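PDB 3N7X: capsid protein from Infectious hypodermal and hematopoietic necrosis virus, which forms the 60-subunit icosahedral shell of this shrimp densovirus, each subunit folding as a beta-barrel, with calcium ions bound in the capsid. Local coordinates for residues Ile46-Gln51 and Thr96-Met101; Tyr148-Lys153 and Gly198-Met203; Trp261-Met266 and Asn321-Met326. All coordinates share one frame; numbering follows the deposited sequence.

Contact 1: residues Ile46-Gln51 and Thr96-Met101; sequences IHITFQ and TQRYKM
R98 and F50 carry this contact, and their first torsions set it up. In F50, CG lies anti to the carbonyl carbon (chi1 -69°), and although the side chain sets off neither toward nor away from the helix, its end comes nearer. R98 has the same first torsion and then runs extended from CG to NE, so its aliphatic part slides past F50 and I48 in the opposite direction and delivers the guanidinium to the strand backbone. There NH1 lies 2.8 Å from T49 O, a weak hydrogen bond, since its N-H...O angle is only 127°. On the way, R98 CD passes I48 CG2 at 3.9 Å.

CE1 of F50 probes the first turn of helix 97-109, 3.5 Å from R98 CB. T96 OG1 and Y99 N lie at the edge of the F50 ring, near its plane, each 3.5 Å from CE1. T96 is the N-cap of the helix: Y99 N donates to its OG1 at 3.1 Å with an angle of 160°. The ring edge thus abuts the cap.

Strand 45-59 also pairs through its backbone with strand 281-296, while T96 OG1 also bonds L83 O. The stronger partners of R98 belong to a second subunit: NE donates to P298 O and NH1 forms a salt bridge with D44. T49 O is shared too, receiving NE2 of Q300 from that subunit.

The chemistry is therefore divided. Packing of the F50 ring against the capped first turn, and of I48 on R98, joins strand to helix within the chain, whereas the buried arginine spans strand and neighbour, its charge probably balanced chiefly by D44 of the second subunit, making the contact part of an intersubunit interface.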
loop_
_atom_site.group_PDB
_atom_site.type_symbol
_atom_site.label_atom_id
_atom_site.label_comp_id
_atom_site.label_asym_id
_atom_site.label_seq_id
_atom_site.Cartn_x
_atom_site.Cartn_y
_atom_site.Cartn_z
ATOM N N ILE A 46 82.514 -29.471 -14.381
ATOM C CA ILE A 46 81.803 -30.386 -15.263
ATOM C C ILE A 46 81.365 -31.607 -14.466
ATOM O O ILE A 46 81.934 -31.905 -13.413
ATOM C CB ILE A 46 82.691 -30.853 -16.416
ATOM C CG1 ILE A 46 83.974 -31.464 -15.854
ATOM C CG2 ILE A 46 82.981 -29.695 -17.349
ATOM C CD1 ILE A 46 84.841 -32.117 -16.902
ATOM N N HIS A 47 80.357 -32.313 -14.973
ATOM C CA HIS A 47 79.829 -33.498 -14.301
ATOM C C HIS A 47 79.985 -34.745 -15.156
ATOM O O HIS A 47 79.692 -34.732 -16.348
ATOM C CB HIS A 47 78.351 -33.285 -13.960
ATOM C CG HIS A 47 78.117 -32.200 -12.955
ATOM N ND1 HIS A 47 78.007 -32.448 -11.602
ATOM C CD2 HIS A 47 78.018 -30.856 -13.100
ATOM C CE1 HIS A 47 77.848 -31.302 -10.959
ATOM N NE2 HIS A 47 77.851 -30.321 -11.845
ATOM N N ILE A 48 80.458 -35.823 -14.540
ATOM C CA ILE A 48 80.645 -37.081 -15.245
ATOM C C ILE A 48 79.997 -38.199 -14.451
ATOM O O ILE A 48 80.247 -38.345 -13.253
ATOM C CB ILE A 48 82.146 -37.452 -15.416
ATOM C CG1 ILE A 48 82.888 -36.377 -16.206
ATOM C CG2 ILE A 48 82.269 -38.773 -16.154
ATOM C CD1 ILE A 48 83.302 -35.188 -15.384
ATOM N N THR A 49 79.162 -38.987 -15.120
ATOM C CA THR A 49 78.505 -40.110 -14.472
ATOM C C THR A 49 79.171 -41.414 -14.899
ATOM O O THR A 49 79.495 -41.603 -16.070
ATOM C CB THR A 49 77.014 -40.178 -14.834
ATOM O OG1 THR A 49 76.339 -39.046 -14.274
ATOM C CG2 THR A 49 76.386 -41.460 -14.284
ATOM N N PHE A 50 79.383 -42.302 -13.935
ATOM C CA PHE A 50 79.992 -43.597 -14.201
ATOM C C PHE A 50 78.928 -44.657 -13.989
ATOM O O PHE A 50 78.181 -44.602 -13.008
ATOM C CB PHE A 50 81.158 -43.834 -13.244
ATOM C CG PHE A 50 82.332 -42.938 -13.495
ATOM C CD1 PHE A 50 83.394 -43.370 -14.287
ATOM C CD2 PHE A 50 82.357 -41.642 -12.983
ATOM C CE1 PHE A 50 84.469 -42.525 -14.568
ATOM C CE2 PHE A 50 83.425 -40.788 -13.257
ATOM C CZ PHE A 50 84.484 -41.232 -14.055
ATOM N N GLN A 51 78.853 -45.616 -14.909
ATOM C CA GLN A 51 77.864 -46.686 -14.817
ATOM C C GLN A 51 78.457 -47.991 -15.311
ATOM O O GLN A 51 79.229 -47.995 -16.268
ATOM C CB GLN A 51 76.639 -46.351 -15.672
ATOM C CG GLN A 51 75.988 -45.026 -15.337
ATOM C CD GLN A 51 75.014 -44.561 -16.405
ATOM O OE1 GLN A 51 75.346 -44.527 -17.591
ATOM N NE2 GLN A 51 73.809 -44.185 -15.986
ATOM N N THR A 96 88.472 -46.862 -16.648
ATOM C CA THR A 96 87.380 -46.653 -17.591
ATOM C C THR A 96 87.750 -45.494 -18.512
ATOM O O THR A 96 88.518 -44.616 -18.124
ATOM C CB THR A 96 86.081 -46.273 -16.860
ATOM O OG1 THR A 96 86.308 -45.091 -16.079
ATOM C CG2 THR A 96 85.626 -47.399 -15.946
ATOM N N GLN A 97 87.203 -45.484 -19.724
ATOM C CA GLN A 97 87.502 -44.404 -20.659
ATOM C C GLN A 97 87.218 -43.058 -20.019
ATOM O O GLN A 97 87.996 -42.113 -20.171
ATOM C CB GLN A 97 86.666 -44.524 -21.934
ATOM C CG GLN A 97 87.291 -45.358 -23.037
ATOM C CD GLN A 97 88.698 -44.905 -23.406
ATOM O OE1 GLN A 97 89.684 -45.522 -23.000
ATOM N NE2 GLN A 97 88.793 -43.820 -24.174
ATOM N N ARG A 98 86.104 -42.969 -19.303
ATOM C CA ARG A 98 85.747 -41.716 -18.664
ATOM C C ARG A 98 86.788 -41.279 -17.645
ATOM O O ARG A 98 87.239 -40.133 -17.674
ATOM C CB ARG A 98 84.350 -41.810 -18.040
ATOM C CG ARG A 98 83.269 -41.944 -19.109
ATOM C CD ARG A 98 81.844 -41.749 -18.604
ATOM N NE ARG A 98 80.934 -41.675 -19.746
ATOM C CZ ARG A 98 79.749 -41.067 -19.744
ATOM N NH1 ARG A 98 79.295 -40.467 -18.651
ATOM N NH2 ARG A 98 79.026 -41.037 -20.857
ATOM N N TYR A 99 87.196 -42.174 -16.755
ATOM C CA TYR A 99 88.201 -41.784 -15.781
ATOM C C TYR A 99 89.478 -41.374 -16.512
ATOM O O TYR A 99 90.084 -40.345 -16.208
ATOM C CB TYR A 99 88.496 -42.930 -14.808
ATOM C CG TYR A 99 89.673 -42.653 -13.891
ATOM C CD1 TYR A 99 89.825 -41.410 -13.265
ATOM C CD2 TYR A 99 90.644 -43.629 -13.656
ATOM C CE1 TYR A 99 90.920 -41.146 -12.430
ATOM C CE2 TYR A 99 91.739 -43.377 -12.823
ATOM C CZ TYR A 99 91.872 -42.135 -12.215
ATOM O OH TYR A 99 92.959 -41.892 -11.402
ATOM N N LYS A 100 89.866 -42.176 -17.495
ATOM C CA LYS A 100 91.071 -41.918 -18.266
ATOM C C LYS A 100 91.118 -40.517 -18.875
ATOM O O LYS A 100 92.145 -39.843 -18.819
ATOM C CB LYS A 100 91.194 -42.966 -19.370
ATOM C CG LYS A 100 92.459 -42.876 -20.197
ATOM C CD LYS A 100 92.476 -43.988 -21.231
ATOM C CE LYS A 100 93.723 -43.941 -22.108
ATOM N NZ LYS A 100 93.715 -45.034 -23.134
ATOM N N MET A 101 90.003 -40.076 -19.443
ATOM C CA MET A 101 89.943 -38.770 -20.083
ATOM C C MET A 101 89.891 -37.560 -19.159
ATOM O O MET A 101 90.139 -36.443 -19.609
ATOM C CB MET A 101 88.744 -38.712 -21.022
ATOM C CG MET A 101 88.735 -39.805 -22.069
ATOM S SD MET A 101 90.062 -39.606 -23.252
ATOM C CE MET A 101 89.217 -38.769 -24.531
#

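Contact 2: residues Tyr148-Lys153 and Gly198-Met203; sequences YLEIFK and GFMEQM
Backbone bonding joins Y148-K153 to G198-M203 as antiparallel neighbours, their axes 4.7 Å apart and 160° between directions. L149-M203, I151-E201 and K153-F199 are hydrogen-bonded pairs, each bonded both ways; L149 N to M203 O is 2.9 Å and nearly straight at 172°. The K153-F199 pair is longer, 3.3 Å from K153 N to F199 O. E150-Q202 and F152-M200 are the non-hydrogen-bonded pairs between them.

Flat groups account for the ends. The Q202 amide lies over one face of the Y148 ring, the planes 10° apart and Q202 CD 3.4 Å from Y148 CE1. At the other end K153, extended beyond CG, runs alongside F199: its CD sits over the ring face, a CH-pi contact, and NZ is 4.7 Å from the ring centroid, a cation-pi contact.

Apolar and sulfur contacts fill the middle. M200 CG is 3.8 Å from F152 CE1, with SD oblique to the ring in a Met-aromatic contact, while I151 CD1 touches M203 CB on the opposite face.

E201 engages K209 and Y211; E150, R267 and Y55 of a third subunit; Q202, R204 through OE1 and S122 of that subunit through NE2. Backbone bonding thus secures strand 199-203, outermost in the sheet within this chain, while E150 and Q202 also serve an interface. E150's side chain lies about 8 Å from that of E191, seen to bind calcium, though this chain holds no ion there in the model.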
loop_
_atom_site.group_PDB
_atom_site.type_symbol
_atom_site.label_atom_id
_atom_site.label_comp_id
_atom_site.label_asym_id
_atom_site.label_seq_id
_atom_site.Cartn_x
_atom_site.Cartn_y
_atom_site.Cartn_z
ATOM N N TYR A 148 68.368 -68.222 0.450
ATOM C CA TYR A 148 68.512 -66.775 0.434
ATOM C C TYR A 148 69.851 -66.291 0.960
ATOM O O TYR A 148 70.568 -67.016 1.652
ATOM C CB TYR A 148 67.373 -66.120 1.229
ATOM C CG TYR A 148 67.315 -66.500 2.691
ATOM C CD1 TYR A 148 68.036 -65.790 3.653
ATOM C CD2 TYR A 148 66.536 -67.577 3.115
ATOM C CE1 TYR A 148 67.978 -66.145 5.006
ATOM C CE2 TYR A 148 66.473 -67.940 4.457
ATOM C CZ TYR A 148 67.192 -67.223 5.396
ATOM O OH TYR A 148 67.121 -67.598 6.717
ATOM N N LEU A 149 70.175 -65.049 0.614
ATOM C CA LEU A 149 71.419 -64.412 1.014
ATOM C C LEU A 149 71.182 -63.550 2.253
ATOM O O LEU A 149 70.113 -62.956 2.400
ATOM C CB LEU A 149 71.920 -63.530 -0.131
ATOM C CG LEU A 149 73.244 -62.777 0.021
ATOM C CD1 LEU A 149 74.406 -63.760 -0.011
ATOM C CD2 LEU A 149 73.385 -61.765 -1.109
ATOM N N GLU A 150 72.172 -63.491 3.142
ATOM C CA GLU A 150 72.065 -62.672 4.349
ATOM C C GLU A 150 72.955 -61.442 4.176
ATOM O O GLU A 150 74.093 -61.553 3.720
ATOM C CB GLU A 150 72.508 -63.460 5.587
ATOM C CG GLU A 150 71.751 -64.764 5.800
ATOM C CD GLU A 150 72.143 -65.489 7.086
ATOM O OE1 GLU A 150 73.329 -65.429 7.480
ATOM O OE2 GLU A 150 71.261 -66.140 7.691
ATOM N N ILE A 151 72.426 -60.272 4.525
ATOM C CA ILE A 151 73.164 -59.019 4.405
ATOM C C ILE A 151 73.222 -58.335 5.768
ATOM O O ILE A 151 72.190 -58.123 6.410
ATOM C CB ILE A 151 72.485 -58.095 3.373
ATOM C CG1 ILE A 151 72.423 -58.812 2.024
ATOM C CG2 ILE A 151 73.248 -56.782 3.250
ATOM C CD1 ILE A 151 71.611 -58.094 0.980
ATOM N N PHE A 152 74.433 -57.988 6.197
ATOM C CA PHE A 152 74.652 -57.365 7.501
ATOM C C PHE A 152 75.344 -56.001 7.447
ATOM O O PHE A 152 76.020 -55.664 6.475
ATOM C CB PHE A 152 75.525 -58.278 8.367
ATOM C CG PHE A 152 74.995 -59.676 8.533
ATOM C CD1 PHE A 152 74.043 -59.967 9.507
ATOM C CD2 PHE A 152 75.470 -60.711 7.733
ATOM C CE1 PHE A 152 73.574 -61.272 9.687
ATOM C CE2 PHE A 152 75.010 -62.018 7.903
ATOM C CZ PHE A 152 74.061 -62.300 8.882
ATOM N N LYS A 153 75.166 -55.238 8.523
ATOM C CA LYS A 153 75.790 -53.929 8.714
ATOM C C LYS A 153 76.093 -53.876 10.208
ATOM O O LYS A 153 75.266 -54.286 11.030
ATOM C CB LYS A 153 74.845 -52.779 8.357
ATOM C CG LYS A 153 74.555 -52.592 6.873
ATOM C CD LYS A 153 73.591 -51.419 6.678
ATOM C CE LYS A 153 73.179 -51.230 5.225
ATOM N NZ LYS A 153 72.322 -50.021 5.038
ATOM N N GLY A 198 73.949 -55.745 14.255
ATOM C CA GLY A 198 72.733 -54.993 14.514
ATOM C C GLY A 198 71.730 -54.921 13.379
ATOM O O GLY A 198 70.523 -54.959 13.610
ATOM N N PHE A 199 72.229 -54.804 12.154
ATOM C CA PHE A 199 71.369 -54.727 10.984
ATOM C C PHE A 199 71.433 -56.015 10.183
ATOM O O PHE A 199 72.507 -56.567 9.953
ATOM C CB PHE A 199 71.803 -53.577 10.084
ATOM C CG PHE A 199 71.094 -53.545 8.758
ATOM C CD1 PHE A 199 69.956 -52.764 8.579
ATOM C CD2 PHE A 199 71.566 -54.294 7.686
ATOM C CE1 PHE A 199 69.297 -52.727 7.340
ATOM C CE2 PHE A 199 70.917 -54.267 6.448
ATOM C CZ PHE A 199 69.781 -53.481 6.274
ATOM N N MET A 200 70.280 -56.482 9.735
ATOM C CA MET A 200 70.241 -57.696 8.950
ATOM C C MET A 200 69.014 -57.747 8.062
ATOM O O MET A 200 67.919 -57.376 8.480
ATOM C CB MET A 200 70.241 -58.926 9.861
ATOM C CG MET A 200 69.999 -60.218 9.096
ATOM S SD MET A 200 69.710 -61.676 10.121
ATOM C CE MET A 200 69.899 -62.988 8.906
ATOM N N GLU A 201 69.204 -58.200 6.830
ATOM C CA GLU A 201 68.090 -58.347 5.912
ATOM C C GLU A 201 68.409 -59.486 4.966
ATOM O O GLU A 201 69.571 -59.883 4.825
ATOM C CB GLU A 201 67.811 -57.052 5.141
ATOM C CG GLU A 201 68.751 -56.712 4.009
ATOM C CD GLU A 201 68.310 -55.440 3.280
ATOM O OE1 GLU A 201 67.153 -55.400 2.800
ATOM O OE2 GLU A 201 69.110 -54.479 3.190
ATOM N N GLN A 202 67.375 -60.029 4.337
ATOM C CA GLN A 202 67.547 -61.144 3.424
ATOM C C GLN A 202 67.312 -60.727 1.986
ATOM O O GLN A 202 66.590 -59.768 1.718
ATOM C CB GLN A 202 66.563 -62.261 3.770
ATOM C CG GLN A 202 66.619 -62.730 5.204
ATOM C CD GLN A 202 65.564 -63.778 5.505
ATOM O OE1 GLN A 202 64.822 -64.202 4.614
ATOM N NE2 GLN A 202 65.493 -64.208 6.767
ATOM N N MET A 203 67.931 -61.450 1.061
ATOM C CA MET A 203 67.733 -61.185 -0.349
ATOM C C MET A 203 67.423 -62.506 -1.024
ATOM O O MET A 203 68.140 -63.489 -0.834
ATOM C CB MET A 203 68.971 -60.580 -0.995
ATOM C CG MET A 203 68.776 -60.339 -2.487
ATOM S SD MET A 203 70.239 -59.698 -3.320
ATOM C CE MET A 203 69.616 -59.437 -5.020
#

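Contact 3: residues Trp261-Met266 and Asn321-Met326; sequences WQQIFM and NKCYIM
Q263 makes the direct polar link, its NE2 donating to Y324 O at 2.9 Å with an angle of 171°. The acceptor is met from above its carbonyl plane, 56° out of it, whereas the oxygen lies in the plane of the Q263 amide. Beside this bond the F265 ring presents CZ to both C323 and I325. C323 SG stands at the ring edge, 3.7 Å from CZ, a sulfur-aromatic contact. I325 and F265 point at each other from opposite directions, I325 CD1 to within 3.9 Å of F265 CZ. At the far end W261 N makes a weak, long bond to M326 SD at 3.6 Å.

One water ties the next layer together. It donates to W261 O and Q263 OE1, both at 2.7 Å, and accepts from M326 N at 2.8 Å, so both ends of the Q263 amide are engaged and its rotation is fixed. With CG between the backbone N and the carbonyl carbon (chi1 56°) and a bend at chi2, the Q263 side chain reaches across to the other segment.

Further out, C323 pairs through its backbone with L162, and I325 O accepts from the side chains of Q239 and of Q310 of a fourth subunit. Strands 264-268 and 322-324 are not neighbours in their antiparallel sheet; the link runs mostly through the loop residues 261-263 and 325-326 flanking these strands, within the beta-barrel fold of the capsid subunit.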
loop_
_atom_site.group_PDB
_atom_site.type_symbol
_atom_site.label_atom_id
_atom_site.label_comp_id
_atom_site.label_asym_id
_atom_site.label_seq_id
_atom_site.Cartn_x
_atom_site.Cartn_y
_atom_site.Cartn_z
ATOM N N TRP A 261 78.157 -43.990 8.044
ATOM C CA TRP A 261 77.755 -44.763 6.886
ATOM C C TRP A 261 78.371 -46.151 7.014
ATOM O O TRP A 261 79.553 -46.292 7.337
ATOM C CB TRP A 261 78.251 -44.078 5.615
ATOM C CG TRP A 261 77.941 -44.842 4.388
ATOM C CD1 TRP A 261 76.803 -44.767 3.635
ATOM C CD2 TRP A 261 78.751 -45.861 3.797
ATOM N NE1 TRP A 261 76.856 -45.681 2.608
ATOM C CE2 TRP A 261 78.041 -46.367 2.685
ATOM C CE3 TRP A 261 80.010 -46.400 4.102
ATOM C CZ2 TRP A 261 78.549 -47.389 1.873
ATOM C CZ3 TRP A 261 80.516 -47.417 3.296
ATOM C CH2 TRP A 261 79.784 -47.900 2.193
ATOM N N GLN A 262 77.564 -47.173 6.750
ATOM C CA GLN A 262 78.011 -48.558 6.863
ATOM C C GLN A 262 78.106 -49.293 5.533
ATOM O O GLN A 262 77.223 -49.161 4.680
ATOM C CB GLN A 262 77.048 -49.330 7.770
ATOM C CG GLN A 262 76.907 -48.739 9.149
ATOM C CD GLN A 262 78.193 -48.818 9.926
ATOM O OE1 GLN A 262 78.480 -47.959 10.755
ATOM N NE2 GLN A 262 78.978 -49.857 9.668
ATOM N N GLN A 263 79.179 -50.063 5.353
ATOM C CA GLN A 263 79.328 -50.861 4.142
ATOM C C GLN A 263 78.615 -52.163 4.486
ATOM O O GLN A 263 78.294 -52.404 5.651
ATOM C CB GLN A 263 80.805 -51.124 3.796
ATOM C CG GLN A 263 81.642 -51.777 4.889
ATOM C CD GLN A 263 82.376 -50.766 5.759
ATOM O OE1 GLN A 263 81.762 -50.009 6.511
ATOM N NE2 GLN A 263 83.699 -50.750 5.653
ATOM N N ILE A 264 78.357 -53.007 3.497
ATOM C CA ILE A 264 77.646 -54.242 3.785
ATOM C C ILE A 264 78.504 -55.498 3.790
ATOM O O ILE A 264 79.567 -55.547 3.177
ATOM C CB ILE A 264 76.479 -54.436 2.802
ATOM C CG1 ILE A 264 77.004 -54.484 1.372
ATOM C CG2 ILE A 264 75.488 -53.295 2.949
ATOM C CD1 ILE A 264 75.915 -54.680 0.349
ATOM N N PHE A 265 78.017 -56.506 4.505
ATOM C CA PHE A 265 78.680 -57.796 4.626
ATOM C C PHE A 265 77.640 -58.850 4.273
ATOM O O PHE A 265 76.465 -58.691 4.604
ATOM C CB PHE A 265 79.184 -57.980 6.053
ATOM C CG PHE A 265 80.254 -56.999 6.435
ATOM C CD1 PHE A 265 81.574 -57.205 6.049
ATOM C CD2 PHE A 265 79.936 -55.845 7.145
ATOM C CE1 PHE A 265 82.567 -56.273 6.363
ATOM C CE2 PHE A 265 80.917 -54.909 7.462
ATOM C CZ PHE A 265 82.236 -55.125 7.070
ATOM N N MET A 266 78.058 -59.919 3.601
ATOM C CA MET A 266 77.105 -60.945 3.186
ATOM C C MET A 266 77.619 -62.366 3.264
ATOM O O MET A 266 78.805 -62.605 3.471
ATOM C CB MET A 266 76.675 -60.704 1.740
ATOM C CG MET A 266 76.205 -59.307 1.444
ATOM S SD MET A 266 76.802 -58.783 -0.172
ATOM C CE MET A 266 78.546 -58.583 0.209
ATOM N N ASN A 321 93.673 -54.915 1.470
ATOM C CA ASN A 321 93.455 -56.053 2.368
ATOM C C ASN A 321 92.923 -55.655 3.735
ATOM O O ASN A 321 92.988 -56.439 4.690
ATOM C CB ASN A 321 94.749 -56.849 2.557
ATOM C CG ASN A 321 95.872 -56.015 3.161
ATOM O OD1 ASN A 321 95.646 -54.916 3.673
ATOM N ND2 ASN A 321 97.089 -56.544 3.112
ATOM N N LYS A 322 92.404 -54.436 3.827
ATOM C CA LYS A 322 91.854 -53.939 5.080
ATOM C C LYS A 322 90.423 -53.453 4.903
ATOM O O LYS A 322 89.995 -53.100 3.802
ATOM C CB LYS A 322 92.703 -52.789 5.626
ATOM C CG LYS A 322 94.103 -53.179 6.020
ATOM C CD LYS A 322 94.113 -54.131 7.193
ATOM C CE LYS A 322 95.536 -54.583 7.477
ATOM N NZ LYS A 322 95.607 -55.556 8.601
ATOM N N CYS A 323 89.694 -53.434 6.010
ATOM C CA CYS A 323 88.313 -52.991 6.020
ATOM C C CYS A 323 88.113 -52.078 7.225
ATOM O O CYS A 323 88.259 -52.511 8.370
ATOM C CB CYS A 323 87.394 -54.206 6.113
ATOM S SG CYS A 323 85.671 -53.834 6.480
ATOM N N TYR A 324 87.796 -50.813 6.967
ATOM C CA TYR A 324 87.580 -49.852 8.045
ATOM C C TYR A 324 86.104 -49.523 8.195
ATOM O O TYR A 324 85.457 -49.078 7.246
ATOM C CB TYR A 324 88.364 -48.569 7.769
ATOM C CG TYR A 324 89.857 -48.767 7.810
ATOM C CD1 TYR A 324 90.559 -48.673 9.014
ATOM C CD2 TYR A 324 90.568 -49.079 6.650
ATOM C CE1 TYR A 324 91.935 -48.888 9.062
ATOM C CE2 TYR A 324 91.942 -49.296 6.685
ATOM C CZ TYR A 324 92.620 -49.201 7.894
ATOM O OH TYR A 324 93.973 -49.444 7.933
ATOM N N ILE A 325 85.574 -49.737 9.394
ATOM C CA ILE A 325 84.170 -49.462 9.653
ATOM C C ILE A 325 84.007 -48.182 10.463
ATOM O O ILE A 325 84.643 -48.005 11.500
ATOM C CB ILE A 325 83.527 -50.624 10.409
ATOM C CG1 ILE A 325 83.715 -51.908 9.605
ATOM C CG2 ILE A 325 82.050 -50.346 10.636
ATOM C CD1 ILE A 325 83.259 -53.146 10.323
ATOM N N MET A 326 83.148 -47.292 9.978
ATOM C CA MET A 326 82.898 -46.018 10.643
ATOM C C MET A 326 81.856 -46.111 11.762
ATOM O O MET A 326 80.828 -46.770 11.614
ATOM C CB MET A 326 82.427 -44.992 9.617
ATOM C CG MET A 326 82.238 -43.598 10.183
ATOM S SD MET A 326 81.312 -42.528 9.062
ATOM C CE MET A 326 82.546 -42.157 7.823
HETATM O O HOH W 1 81.945 -47.543 7.502
#

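All three contacts are largely buried, but they differ in place: the centre of contact 3 lies about 8 Å from that of the chain, the centres of contacts 1 and 2 each about 17 Å and on opposite sides of it. Contacts 2 and 3 share a sheet, where strands 149-153 and 264-268 are neighbours and F152 N lies 2.7 Å from F265 O, a probable hydrogen bond. The strand of contact 1 belongs to the other sheet and contact 1 stays about 15 Å from contact 3 at nearest atoms. Chemistry follows place: strand-to-strand backbone bonding dominates contact 2, side-chain and water bridging contact 3, and strand-to-helix packing with an interface arginine contact 1.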